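Local coordinates for protein RNA polymerase ECF-subfamily sigma factor (PDB 6DXO) that acts as an extracytoplasmic function sigma factor, probably directing RNA polymerase to promoters needed for aerial mycelium formation, and is bound here with an anti-sigma factor, at residues T44-T47 against F48-A51; G66-L69 against V70-R74; A118-A121 against R122-K126. All coordinates share one frame; numbering follows the deposited sequence.

Contact 1 of 3, residues T44-T47 against F48-A51; sequences TSET and FLRA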
ATOM      1  N   THR A  44      -7.106  -1.262  -2.227  1.00 16.75           N
ATOM      2  CA  THR A  44      -5.901  -1.510  -1.436  1.00 16.89           C
ATOM      3  C   THR A  44      -5.974  -0.615  -0.215  1.00 14.83           C
ATOM      4  O   THR A  44      -5.763  -1.057   0.924  1.00 15.93           O
ATOM      5  CB  THR A  44      -4.614  -1.224  -2.267  1.00 20.09           C
ATOM      6  OG1 THR A  44      -4.547  -2.149  -3.358  1.00 18.59           O
ATOM      7  CG2 THR A  44      -3.367  -1.410  -1.404  1.00 16.75           C
ATOM      8  N   SER A  45      -6.308   0.645  -0.453  1.00 17.04           N
ATOM      9  CA  SER A  45      -6.499   1.609   0.625  1.00 21.43           C
ATOM     10  C   SER A  45      -7.577   1.128   1.580  1.00 22.68           C
ATOM     11  O   SER A  45      -7.374   1.098   2.789  1.00 19.06           O
ATOM     12  CB  SER A  45      -6.886   2.971   0.045  1.00 26.89           C
ATOM     13  OG  SER A  45      -7.301   3.858   1.064  1.00 45.28           O
ATOM     14  N   GLU A  46      -8.731   0.742   1.039  1.00 16.86           N
ATOM     15  CA  GLU A  46      -9.809   0.229   1.896  1.00 19.47           C
ATOM     16  C   GLU A  46      -9.429  -1.007   2.733  1.00 18.79           C
ATOM     17  O   GLU A  46      -9.875  -1.143   3.882  1.00 20.22           O
ATOM     18  CB  GLU A  46     -11.065  -0.051   1.076  1.00 22.06           C
ATOM     19  CG  GLU A  46     -12.290  -0.363   1.931  1.00 39.30           C
ATOM     20  CD  GLU A  46     -12.677   0.800   2.844  1.00 55.37           C
ATOM     21  OE1 GLU A  46     -12.452   1.968   2.454  1.00 58.49           O
ATOM     22  OE2 GLU A  46     -13.203   0.548   3.953  1.00 60.59           O
ATOM     23  N   THR A  47      -8.619  -1.898   2.168  1.00 12.99           N
ATOM     24  CA  THR A  47      -8.163  -3.085   2.884  1.00 14.88           C
ATOM     25  C   THR A  47      -7.392  -2.684   4.136  1.00 18.93           C
ATOM     26  O   THR A  47      -7.667  -3.157   5.232  1.00 18.19           O
ATOM     27  CB  THR A  47      -7.281  -3.987   2.001  1.00 14.50           C
ATOM     28  OG1 THR A  47      -8.067  -4.536   0.930  1.00 17.18           O
ATOM     29  CG2 THR A  47      -6.671  -5.113   2.806  1.00 16.68           C
ATOM     30  N   PHE A  48      -6.419  -1.798   3.968  1.00 14.40           N
ATOM     31  CA  PHE A  48      -5.667  -1.340   5.130  1.00 19.23           C
ATOM     32  C   PHE A  48      -6.517  -0.567   6.141  1.00 22.88           C
ATOM     33  O   PHE A  48      -6.330  -0.706   7.366  1.00 17.33           O
ATOM     34  CB  PHE A  48      -4.445  -0.527   4.693  1.00 15.50           C
ATOM     35  CG  PHE A  48      -3.329  -1.373   4.183  1.00 15.11           C
ATOM     36  CD1 PHE A  48      -3.235  -1.692   2.823  1.00 17.96           C
ATOM     37  CD2 PHE A  48      -2.380  -1.880   5.056  1.00 16.07           C
ATOM     38  CE1 PHE A  48      -2.198  -2.498   2.359  1.00 17.67           C
ATOM     39  CE2 PHE A  48      -1.334  -2.673   4.597  1.00 17.14           C
ATOM     40  CZ  PHE A  48      -1.239  -2.989   3.244  1.00 15.92           C
ATOM     41  N   LEU A  49      -7.432   0.259   5.642  1.00 19.54           N
ATOM     42  CA  LEU A  49      -8.292   1.032   6.535  1.00 30.29           C
ATOM     43  C   LEU A  49      -9.172   0.128   7.401  1.00 27.22           C
ATOM     44  O   LEU A  49      -9.425   0.423   8.578  1.00 26.38           O
ATOM     45  CB  LEU A  49      -9.136   2.043   5.751  1.00 24.13           C
ATOM     46  CG  LEU A  49      -8.397   3.305   5.291  1.00 27.83           C
ATOM     47  CD1 LEU A  49      -9.274   4.140   4.377  1.00 37.27           C
ATOM     48  CD2 LEU A  49      -7.959   4.121   6.498  1.00 32.05           C
ATOM     49  N   ARG A  50      -9.626  -0.982   6.825  1.00 23.57           N
ATOM     50  CA  ARG A  50     -10.448  -1.928   7.567  1.00 22.96           C
ATOM     51  C   ARG A  50      -9.628  -2.639   8.645  1.00 24.28           C
ATOM     52  O   ARG A  50     -10.089  -2.804   9.774  1.00 28.03           O
ATOM     53  CB  ARG A  50     -11.095  -2.944   6.619  1.00 27.85           C
ATOM     54  CG  ARG A  50     -12.047  -3.905   7.283  1.00 43.16           C
ATOM     55  CD  ARG A  50     -13.440  -3.314   7.381  1.00 58.69           C
ATOM     56  NE  ARG A  50     -14.111  -3.282   6.083  1.00 68.73           N
ATOM     57  CZ  ARG A  50     -14.944  -4.224   5.652  1.00 68.51           C
ATOM     58  NH1 ARG A  50     -15.211  -5.273   6.416  1.00 73.75           N
ATOM     59  NH2 ARG A  50     -15.511  -4.118   4.459  1.00 64.39           N
ATOM     60  N   ALA A  51      -8.408  -3.033   8.298  1.00 19.60           N
ATOM     61  CA  ALA A  51      -7.522  -3.710   9.236  1.00 21.64           C
ATOM     62  C   ALA A  51      -7.257  -2.791  10.419  1.00 27.36           C
ATOM     63  O   ALA A  51      -7.227  -3.220  11.576  1.00 23.70           O
ATOM     64  CB  ALA A  51      -6.220  -4.081   8.562  1.00 17.27           C
TER
HETATM   65  O   HOH W   1     -15.898  -1.567   3.543  1.00 56.76           O
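Phe48 and Thr44, one turn apart on helix 37-53, lie side by side and point the same way. CG2 of Thr44 is 4.1 Å from CE1 of Phe48, and the edge of the ring also faces the backbone: CD1 stands 3.2 Å from Thr44 O, which lies in the ring plane. Phe48 CG sits beside its own backbone N (chi1 -76°), sending the ring back along the helix. An apolar ring suits this buried face, where it also meets Tyr19 edge-to-face. Leu49 repeats the spacing with Ser45, CD1 to OG 3.9 Å. Thr44 and Ser45 belong to the segment that probably binds the polymerase core in sigma-70 region 2. The other protein chain packs on Thr44, Ser45, Phe48 and Leu49, consistent with an anti-sigma factor masking that surface. Polar contacts begin with i to i+4 backbone bonds such as Leu49 N to Ser45 O, 3.0 Å. Glu46 and Arg50 make no direct salt bridge, since OE2 stays 4.5 Å from NE. A water joins them instead, accepting from Arg50 NH2 at 2.7 Å and donating weakly to Glu46 OE2, whose salt bridge is with Arg53. Thr47 OG1 is hydrogen-bonded to Leu43 O, one turn earlier.

Contact 2 of 3, residues G66-L69 against V70-R74; sequences GAWL and VTIAR
Ile72 lies obliquely across Trp68, the residue four places earlier on helix 65-79, and its side chain can be traced outward from the backbone. Its CB rests 3.5 Å from Leu69 O. The next atom, CG1, is placed beside the backbone N (chi1 -72°), which turns the chain back over the earlier residues and brings it 3.4 Å from Trp68 O. At the tip, CD1 hangs over one face of the indole, 3.8 Å from the centroid of the five-membered ring and 13° off its normal, a CH-pi contact. CE2 of Trp68 is the ring atom nearest this methyl, at 3.7 Å. Isoleucine suits the site because its terminal methyl, carried on the longer branch, can point its C-H groups at the ring. Trp68 O, meanwhile, takes two bonds: Ile72 N gives the helical one at 2.9 Å, and Thr71 OG1 adds another at 2.8 Å, well off the C=O direction (110°) and tilted out of the carbonyl plane. Threonine can thus return its hydroxyl to its own helix. Trp68 also stacks with Phe58 and meets Trp60 edge-to-face. Through Trp68 on Ala51 and Ile72 on Thr47, helix 65-79 packs on helix 37-53 in the helical bundle of sigma-70 region 2.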
ATOM      1  N   GLY A  66      -0.380 -10.536   7.311  1.00 26.60           N
ATOM      2  CA  GLY A  66      -0.441 -10.611   5.861  1.00 26.27           C
ATOM      3  C   GLY A  66      -1.616 -11.439   5.366  1.00 24.66           C
ATOM      4  O   GLY A  66      -2.331 -11.042   4.450  1.00 19.77           O
ATOM      5  N   ALA A  67      -1.831 -12.601   5.977  1.00 21.44           N
ATOM      6  CA  ALA A  67      -2.971 -13.436   5.623  1.00 24.76           C
ATOM      7  C   ALA A  67      -4.293 -12.732   5.912  1.00 18.89           C
ATOM      8  O   ALA A  67      -5.247 -12.855   5.166  1.00 19.55           O
ATOM      9  CB  ALA A  67      -2.902 -14.786   6.354  1.00 27.66           C
ATOM     10  N   TRP A  68      -4.336 -11.961   6.995  1.00 18.23           N
ATOM     11  CA  TRP A  68      -5.541 -11.230   7.357  1.00 14.97           C
ATOM     12  C   TRP A  68      -5.847 -10.162   6.316  1.00 20.11           C
ATOM     13  O   TRP A  68      -6.983  -9.999   5.889  1.00 19.92           O
ATOM     14  CB  TRP A  68      -5.337 -10.580   8.735  1.00 17.43           C
ATOM     15  CG  TRP A  68      -6.552  -9.974   9.327  1.00 19.48           C
ATOM     16  CD1 TRP A  68      -7.826 -10.443   9.259  1.00 30.32           C
ATOM     17  CD2 TRP A  68      -6.603  -8.782  10.119  1.00 20.75           C
ATOM     18  NE1 TRP A  68      -8.679  -9.609   9.942  1.00 28.49           N
ATOM     19  CE2 TRP A  68      -7.951  -8.582  10.487  1.00 26.02           C
ATOM     20  CE3 TRP A  68      -5.640  -7.853  10.531  1.00 22.97           C
ATOM     21  CZ2 TRP A  68      -8.366  -7.489  11.265  1.00 25.50           C
ATOM     22  CZ3 TRP A  68      -6.048  -6.765  11.296  1.00 23.90           C
ATOM     23  CH2 TRP A  68      -7.398  -6.598  11.666  1.00 29.65           C
ATOM     24  N   LEU A  69      -4.811  -9.436   5.909  1.00 17.55           N
ATOM     25  CA  LEU A  69      -4.976  -8.424   4.870  1.00 14.69           C
ATOM     26  C   LEU A  69      -5.560  -9.072   3.606  1.00 15.42           C
ATOM     27  O   LEU A  69      -6.489  -8.564   3.014  1.00 16.72           O
ATOM     28  CB  LEU A  69      -3.630  -7.770   4.556  1.00 16.60           C
ATOM     29  CG  LEU A  69      -3.101  -6.779   5.606  1.00 20.68           C
ATOM     30  CD1 LEU A  69      -1.685  -6.318   5.270  1.00 22.53           C
ATOM     31  CD2 LEU A  69      -4.030  -5.570   5.755  1.00 20.04           C
ATOM     32  N   VAL A  70      -4.998 -10.201   3.210  1.00 18.94           N
ATOM     33  CA  VAL A  70      -5.444 -10.880   2.001  1.00 21.62           C
ATOM     34  C   VAL A  70      -6.910 -11.304   2.100  1.00 21.05           C
ATOM     35  O   VAL A  70      -7.695 -11.154   1.148  1.00 17.82           O
ATOM     36  CB  VAL A  70      -4.521 -12.063   1.659  1.00 26.22           C
ATOM     37  CG1 VAL A  70      -5.142 -12.917   0.575  1.00 34.26           C
ATOM     38  CG2 VAL A  70      -3.142 -11.539   1.214  1.00 32.40           C
ATOM     39  N   THR A  71      -7.295 -11.796   3.268  1.00 17.82           N
ATOM     40  CA  THR A  71      -8.670 -12.219   3.458  1.00 18.23           C
ATOM     41  C   THR A  71      -9.626 -11.033   3.480  1.00 19.75           C
ATOM     42  O   THR A  71     -10.732 -11.128   2.978  1.00 21.38           O
ATOM     43  CB  THR A  71      -8.823 -13.136   4.707  1.00 16.62           C
ATOM     44  OG1 THR A  71      -8.356 -12.454   5.879  1.00 27.51           O
ATOM     45  CG2 THR A  71      -7.991 -14.384   4.535  1.00 23.94           C
ATOM     46  N   ILE A  72      -9.182  -9.897   4.026  1.00 17.81           N
ATOM     47  CA  ILE A  72      -9.969  -8.670   3.960  1.00 20.26           C
ATOM     48  C   ILE A  72     -10.159  -8.171   2.533  1.00 20.90           C
ATOM     49  O   ILE A  72     -11.253  -7.761   2.157  1.00 23.39           O
ATOM     50  CB  ILE A  72      -9.342  -7.543   4.822  1.00 20.77           C
ATOM     51  CG1 ILE A  72      -9.538  -7.843   6.310  1.00 24.16           C
ATOM     52  CG2 ILE A  72      -9.940  -6.177   4.460  1.00 18.00           C
ATOM     53  CD1 ILE A  72      -8.631  -7.019   7.208  1.00 23.49           C
ATOM     54  N   ALA A  73      -9.084  -8.192   1.740  1.00 15.76           N
ATOM     55  CA  ALA A  73      -9.158  -7.722   0.367  1.00 18.52           C
ATOM     56  C   ALA A  73     -10.085  -8.645  -0.409  1.00 19.46           C
ATOM     57  O   ALA A  73     -10.878  -8.189  -1.215  1.00 19.44           O
ATOM     58  CB  ALA A  73      -7.767  -7.668  -0.290  1.00 15.26           C
ATOM     59  N   ARG A  74      -9.966  -9.941  -0.153  1.00 19.50           N
ATOM     60  CA  ARG A  74     -10.870 -10.921  -0.769  1.00 21.13           C
ATOM     61  C   ARG A  74     -12.350 -10.581  -0.505  1.00 21.17           C
ATOM     62  O   ARG A  74     -13.168 -10.599  -1.432  1.00 26.34           O
ATOM     63  CB  ARG A  74     -10.545 -12.342  -0.312  1.00 20.76           C
ATOM     64  CG  ARG A  74     -11.399 -13.403  -1.039  1.00 25.82           C
ATOM     65  CD  ARG A  74     -11.005 -14.799  -0.643  1.00 23.95           C
ATOM     66  NE  ARG A  74     -11.076 -15.012   0.796  1.00 24.12           N
ATOM     67  CZ  ARG A  74     -10.474 -16.017   1.417  1.00 22.97           C
ATOM     68  NH1 ARG A  74      -9.754 -16.886   0.713  1.00 26.59           N
ATOM     69  NH2 ARG A  74     -10.578 -16.148   2.736  1.00 24.32           N
TER

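Contact 3 of 3, residues A118-A121 against R122-K126; sequences AETA and RVMGK
The C-terminal end of helix 117-124, in sigma-70 region 4, is closed by a glycine turn that gathers two N-H groups on Ala121 O. Lys126 N, five residues on, bonds to this oxygen at 3.1 Å, and Gly125 N makes a weak bond to it at 2.9 Å. The 6-to-1 bond and a glycine with positive phi (70°) are hallmarks of the Schellman motif, and a residue without CB adopts that backbone readily. Ala121 is small enough to let the turning chain come in close: its CB lies 3.1 Å from Lys126 O. The turn leads into helix 128-144, so helix 117-124 is the first helix of what is probably the helix-turn-helix of region 4, where sigma factors of this family read the -35 promoter element. On the side facing helix 101-112, Thr120 and Met124 run alongside one another, CG2 to SD 3.9 Å, the flexible thioether chain packing against Leu109. The hydroxyl of Thr120 is hydrogen-bonded to Ser116 O. CG of Arg122, placed beside its own backbone N (chi1 -53°), lies 3.1 Å from Ala118 O; the bend at chi2 (-65°) then helps bring NH1 to 4.0 Å from Ala121 CB. NH1 also forms a long, weak ion pair with Glu128.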
ATOM      1  N   ALA A 118      10.527  23.723  -8.458  1.00 22.44           N
ATOM      2  CA  ALA A 118      11.533  23.250  -9.408  1.00 22.78           C
ATOM      3  C   ALA A 118      11.699  21.727  -9.399  1.00 23.34           C
ATOM      4  O   ALA A 118      11.733  21.092 -10.455  1.00 20.85           O
ATOM      5  CB  ALA A 118      12.879  23.934  -9.157  1.00 24.13           C
ATOM      6  N   GLU A 119      11.805  21.145  -8.206  1.00 18.52           N
ATOM      7  CA  GLU A 119      11.904  19.693  -8.071  1.00 23.06           C
ATOM      8  C   GLU A 119      10.656  19.029  -8.657  1.00 19.37           C
ATOM      9  O   GLU A 119      10.772  18.082  -9.434  1.00 21.85           O
ATOM     10  CB  GLU A 119      12.111  19.279  -6.602  1.00 19.01           C
ATOM     11  CG  GLU A 119      13.509  19.600  -6.054  1.00 19.47           C
ATOM     12  CD  GLU A 119      13.515  19.863  -4.557  1.00 30.02           C
ATOM     13  OE1 GLU A 119      12.481  19.783  -3.895  1.00 28.35           O
ATOM     14  OE2 GLU A 119      14.683  20.190  -4.018  1.00 32.85           O
ATOM     15  N   THR A 120       9.474  19.545  -8.308  1.00 16.41           N
ATOM     16  CA  THR A 120       8.215  19.023  -8.857  1.00 19.61           C
ATOM     17  C   THR A 120       8.178  19.108 -10.389  1.00 22.52           C
ATOM     18  O   THR A 120       7.761  18.176 -11.085  1.00 19.65           O
ATOM     19  CB  THR A 120       7.002  19.749  -8.236  1.00 24.10           C
ATOM     20  OG1 THR A 120       6.982  19.498  -6.822  1.00 18.99           O
ATOM     21  CG2 THR A 120       5.688  19.261  -8.847  1.00 19.38           C
ATOM     22  N   ALA A 121       8.621  20.234 -10.923  1.00 21.55           N
ATOM     23  CA  ALA A 121       8.682  20.379 -12.373  1.00 25.27           C
ATOM     24  C   ALA A 121       9.533  19.279 -13.010  1.00 23.90           C
ATOM     25  O   ALA A 121       9.120  18.663 -14.000  1.00 25.93           O
ATOM     26  CB  ALA A 121       9.197  21.762 -12.756  1.00 29.70           C
ATOM     27  N   ARG A 122      10.701  19.012 -12.427  1.00 17.15           N
ATOM     28  CA  ARG A 122      11.588  17.978 -12.960  1.00 20.23           C
ATOM     29  C   ARG A 122      10.929  16.604 -12.946  1.00 22.52           C
ATOM     30  O   ARG A 122      10.999  15.866 -13.932  1.00 22.98           O
ATOM     31  CB  ARG A 122      12.917  17.906 -12.202  1.00 27.05           C
ATOM     32  CG  ARG A 122      13.666  19.215 -12.078  1.00 33.77           C
ATOM     33  CD  ARG A 122      14.132  19.761 -13.422  1.00 45.54           C
ATOM     34  NE  ARG A 122      14.950  20.956 -13.225  1.00 50.14           N
ATOM     35  CZ  ARG A 122      14.459  22.182 -13.064  1.00 51.34           C
ATOM     36  NH1 ARG A 122      13.147  22.387 -13.091  1.00 50.58           N
ATOM     37  NH2 ARG A 122      15.282  23.207 -12.875  1.00 38.34           N
ATOM     38  N   VAL A 123      10.292  16.252 -11.825  1.00 18.53           N
ATOM     39  CA  VAL A 123       9.605  14.961 -11.714  1.00 18.32           C
ATOM     40  C   VAL A 123       8.440  14.799 -12.691  1.00 20.87           C
ATOM     41  O   VAL A 123       8.242  13.714 -13.267  1.00 20.71           O
ATOM     42  CB  VAL A 123       9.053  14.754 -10.289  1.00 21.86           C
ATOM     43  CG1 VAL A 123       8.187  13.474 -10.216  1.00 19.29           C
ATOM     44  CG2 VAL A 123      10.198  14.704  -9.295  1.00 23.83           C
ATOM     45  N   MET A 124       7.661  15.862 -12.860  1.00 20.52           N
ATOM     46  CA  MET A 124       6.453  15.787 -13.686  1.00 28.90           C
ATOM     47  C   MET A 124       6.708  16.046 -15.174  1.00 25.99           C
ATOM     48  O   MET A 124       5.815  15.837 -16.001  1.00 28.25           O
ATOM     49  CB  MET A 124       5.378  16.739 -13.157  1.00 25.17           C
ATOM     50  CG  MET A 124       4.851  16.347 -11.776  1.00 23.99           C
ATOM     51  SD  MET A 124       3.409  17.281 -11.250  1.00 28.87           S
ATOM     52  CE  MET A 124       2.126  16.538 -12.268  1.00 35.11           C
ATOM     53  N   GLY A 125       7.914  16.490 -15.504  1.00 26.34           N
ATOM     54  CA  GLY A 125       8.257  16.783 -16.885  1.00 34.45           C
ATOM     55  C   GLY A 125       7.531  18.017 -17.389  1.00 42.80           C
ATOM     56  O   GLY A 125       7.113  18.088 -18.547  1.00 40.96           O
ATOM     57  N   LYS A 126       7.383  18.999 -16.510  1.00 34.78           N
ATOM     58  CA  LYS A 126       6.736  20.253 -16.859  1.00 30.24           C
ATOM     59  C   LYS A 126       7.642  21.426 -16.498  1.00 32.87           C
ATOM     60  O   LYS A 126       8.620  21.261 -15.780  1.00 30.28           O
ATOM     61  CB  LYS A 126       5.391  20.358 -16.140  1.00 27.80           C
ATOM     62  CG  LYS A 126       4.484  19.171 -16.424  1.00 37.23           C
ATOM     63  CD  LYS A 126       3.053  19.417 -16.009  1.00 48.96           C
ATOM     64  CE  LYS A 126       2.102  18.714 -16.963  1.00 58.62           C
ATOM     65  NZ  LYS A 126       0.690  19.117 -16.733  1.00 67.82           N
TER

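From the N terminus, the chain passes through helix 12-31 before reaching contact 1 on helix 37-53, then contact 2 on helix 65-79, and finally contact 3 on helix 117-124. Contacts 1 and 2 each span about two turns inside one helix; contact 3 closes the end of helix 117-124 and leads into helix 128-144. The three run in series, with no nesting or crossing. Contacts 1 and 2, centres about 9 Å apart, touch directly: Thr47 packs against Leu69 and Ala73, Phe48 against Leu69, and Ala51 against Trp68, joining successive helices of region 2. Contact 3 belongs to region 4, across the chain's centre, its nearest atoms about 20 Å from those of contact 1 and 27 Å from those of contact 2.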